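Local structure of endoglucanase A (Clostridium cellulolyticum, 1EDG) at residues P13-P18 against F288-Y293. The protein hydrolyses internal beta-1,4-glucosidic bonds of cellulose, acting as an endoglucanase of glycoside hydrolase family 5. Sequence-based numbering, arbitrary orientation.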
loop_
_atom_site.group_PDB
_atom_site.type_symbol
_atom_site.label_atom_id
_atom_site.label_comp_id
_atom_site.label_asym_id
_atom_site.label_seq_id
_atom_site.Cartn_x
_atom_site.Cartn_y
_atom_site.Cartn_z
ATOM N N PRO A 13 -24.128 -6.004 -6.272
ATOM C CA PRO A 13 -23.987 -7.019 -7.323
ATOM C C PRO A 13 -22.527 -7.232 -7.727
ATOM O O PRO A 13 -21.789 -6.270 -7.958
ATOM C CB PRO A 13 -24.784 -6.420 -8.481
ATOM C CG PRO A 13 -25.810 -5.569 -7.798
ATOM C CD PRO A 13 -24.993 -4.901 -6.729
ATOM N N GLN A 14 -22.118 -8.492 -7.801
ATOM C CA GLN A 14 -20.757 -8.854 -8.193
ATOM C C GLN A 14 -20.599 -8.683 -9.707
ATOM O O GLN A 14 -21.467 -9.099 -10.477
ATOM C CB GLN A 14 -20.476 -10.309 -7.794
ATOM C CG GLN A 14 -19.185 -10.921 -8.364
ATOM C CD GLN A 14 -17.916 -10.405 -7.698
ATOM O OE1 GLN A 14 -17.772 -10.466 -6.474
ATOM N NE2 GLN A 14 -16.985 -9.910 -8.501
ATOM N N LYS A 15 -19.516 -8.040 -10.132
ATOM C CA LYS A 15 -19.268 -7.843 -11.557
ATOM C C LYS A 15 -18.470 -9.021 -12.096
ATOM O O LYS A 15 -17.863 -9.766 -11.329
ATOM C CB LYS A 15 -18.524 -6.530 -11.800
ATOM C CG LYS A 15 -19.339 -5.309 -11.424
ATOM C CD LYS A 15 -18.678 -4.026 -11.880
ATOM C CE LYS A 15 -19.499 -2.798 -11.485
ATOM N NZ LYS A 15 -20.844 -2.737 -12.141
ATOM N N ASN A 16 -18.494 -9.212 -13.410
ATOM C CA ASN A 16 -17.759 -10.314 -14.016
ATOM C C ASN A 16 -16.248 -10.111 -13.960
ATOM O O ASN A 16 -15.738 -9.066 -14.364
ATOM C CB ASN A 16 -18.192 -10.524 -15.468
ATOM C CG ASN A 16 -17.412 -11.637 -16.149
ATOM O OD1 ASN A 16 -17.385 -12.779 -15.673
ATOM N ND2 ASN A 16 -16.743 -11.306 -17.245
ATOM N N ILE A 17 -15.550 -11.101 -13.419
ATOM C CA ILE A 17 -14.094 -11.084 -13.309
ATOM C C ILE A 17 -13.583 -12.436 -13.812
ATOM O O ILE A 17 -14.111 -13.481 -13.434
ATOM C CB ILE A 17 -13.624 -10.839 -11.829
ATOM C CG1 ILE A 17 -13.675 -9.346 -11.491
ATOM C CG2 ILE A 17 -12.204 -11.347 -11.605
ATOM C CD1 ILE A 17 -14.914 -8.938 -10.782
ATOM N N PRO A 18 -12.563 -12.433 -14.690
ATOM C CA PRO A 18 -11.993 -13.668 -15.240
ATOM C C PRO A 18 -11.457 -14.604 -14.161
ATOM O O PRO A 18 -10.841 -14.161 -13.191
ATOM C CB PRO A 18 -10.855 -13.154 -16.123
ATOM C CG PRO A 18 -11.343 -11.818 -16.565
ATOM C CD PRO A 18 -11.926 -11.250 -15.295
ATOM N N PHE A 288 -13.359 6.117 -9.353
ATOM C CA PHE A 288 -12.047 5.558 -9.648
ATOM C C PHE A 288 -12.068 4.037 -9.722
ATOM O O PHE A 288 -11.282 3.436 -10.464
ATOM C CB PHE A 288 -10.976 6.072 -8.670
ATOM C CG PHE A 288 -11.021 5.438 -7.307
ATOM C CD1 PHE A 288 -11.833 5.960 -6.306
ATOM C CD2 PHE A 288 -10.247 4.313 -7.026
ATOM C CE1 PHE A 288 -11.877 5.367 -5.045
ATOM C CE2 PHE A 288 -10.287 3.717 -5.774
ATOM C CZ PHE A 288 -11.106 4.248 -4.782
ATOM N N MET A 289 -12.979 3.414 -8.977
ATOM C CA MET A 289 -13.095 1.961 -8.993
ATOM C C MET A 289 -13.595 1.486 -10.351
ATOM O O MET A 289 -13.159 0.446 -10.843
ATOM C CB MET A 289 -14.017 1.472 -7.878
ATOM C CG MET A 289 -13.468 1.763 -6.505
ATOM S SD MET A 289 -14.343 0.891 -5.223
ATOM C CE MET A 289 -13.486 1.522 -3.722
ATOM N N ASP A 290 -14.506 2.247 -10.955
ATOM C CA ASP A 290 -15.031 1.897 -12.272
ATOM C C ASP A 290 -13.921 2.021 -13.312
ATOM O O ASP A 290 -13.805 1.183 -14.207
ATOM C CB ASP A 290 -16.224 2.778 -12.645
ATOM C CG ASP A 290 -17.507 2.355 -11.945
ATOM O OD1 ASP A 290 -17.642 1.165 -11.593
ATOM O OD2 ASP A 290 -18.384 3.217 -11.749
ATOM N N ASN A 291 -13.089 3.050 -13.176
ATOM C CA ASN A 291 -11.962 3.239 -14.093
ATOM C C ASN A 291 -11.032 2.035 -13.996
ATOM O O ASN A 291 -10.581 1.497 -15.011
ATOM C CB ASN A 291 -11.179 4.509 -13.742
ATOM C CG ASN A 291 -11.923 5.772 -14.107
ATOM O OD1 ASN A 291 -12.953 5.719 -14.785
ATOM N ND2 ASN A 291 -11.414 6.912 -13.660
ATOM N N ILE A 292 -10.758 1.613 -12.766
ATOM C CA ILE A 292 -9.892 0.471 -12.518
ATOM C C ILE A 292 -10.499 -0.819 -13.071
ATOM O O ILE A 292 -9.794 -1.633 -13.687
ATOM C CB ILE A 292 -9.593 0.324 -11.005
ATOM C CG1 ILE A 292 -8.718 1.491 -10.536
ATOM C CG2 ILE A 292 -8.906 -1.008 -10.722
ATOM C CD1 ILE A 292 -8.549 1.559 -9.034
ATOM N N TYR A 293 -11.800 -0.998 -12.869
ATOM C CA TYR A 293 -12.486 -2.188 -13.362
ATOM C C TYR A 293 -12.411 -2.276 -14.885
ATOM O O TYR A 293 -12.019 -3.300 -15.443
ATOM C CB TYR A 293 -13.957 -2.179 -12.934
ATOM C CG TYR A 293 -14.749 -3.345 -13.480
ATOM C CD1 TYR A 293 -14.524 -4.636 -13.007
ATOM C CD2 TYR A 293 -15.711 -3.165 -14.477
ATOM C CE1 TYR A 293 -15.231 -5.726 -13.508
ATOM C CE2 TYR A 293 -16.426 -4.248 -14.986
ATOM C CZ TYR A 293 -16.178 -5.526 -14.497
ATOM O OH TYR A 293 -16.853 -6.619 -14.997
HETATM O O HOH W 1 -20.120 -7.445 -15.026
#
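A single tyrosine, Y293, carries this surface contact, in which the extended N-terminal chain 13-18 runs past helix 279-297 before turning into helix 21-29. Y293 extends its ring outward to K15, N16 and I17, its CG trans to the helix backbone nitrogen (chi1 177°). The phenol hydroxyl donates to the backbone carbonyl of N16, OH to O 2.8 Å; it lies in the carbonyl plane on a lone pair, with a C=O...OH angle of 131°. A water that accepts from N16 N at 2.9 Å also donates a weak bond to Y293 OH, a loose second link to the same residue.

K15 lies obliquely over one face of the ring. Its CD sits above the ring centre, 3.9 Å from the Y293 centroid, a CH-pi contact, while CB approaches Y293 OH at 3.6 Å. The ammonium end is bent away by chi4 (-64°), and any cation-pi attraction is at most weak. At the ring edge, I17 CD1 comes within 4.2 Å of Y293 CE1.

The fold is the (beta/alpha)8 TIM barrel of family 5 cellulases, and helix 279-297 is the outer helix linking strands 249-254 and 303-308. F288 and I292 pack on strand 303-308, and F288 and M289 also on helix 316-332, whereas Y293 reaches out to the N-terminal chain.

That chain also meets the end of the next outer helix, 316-332: K15 shares backbone hydrogen bonds with A332, and Q14 OE1 is hydrogen-bonded to K331 NZ. The Q14 amide turns back to K15 O, NE2 to O 3.0 Å. D290 OD1 is engaged by R333 NH2 in a salt bridge, and K15 NZ stays 5.1 Å from that oxygen, not in contact, though the opposite charges may still attract weakly.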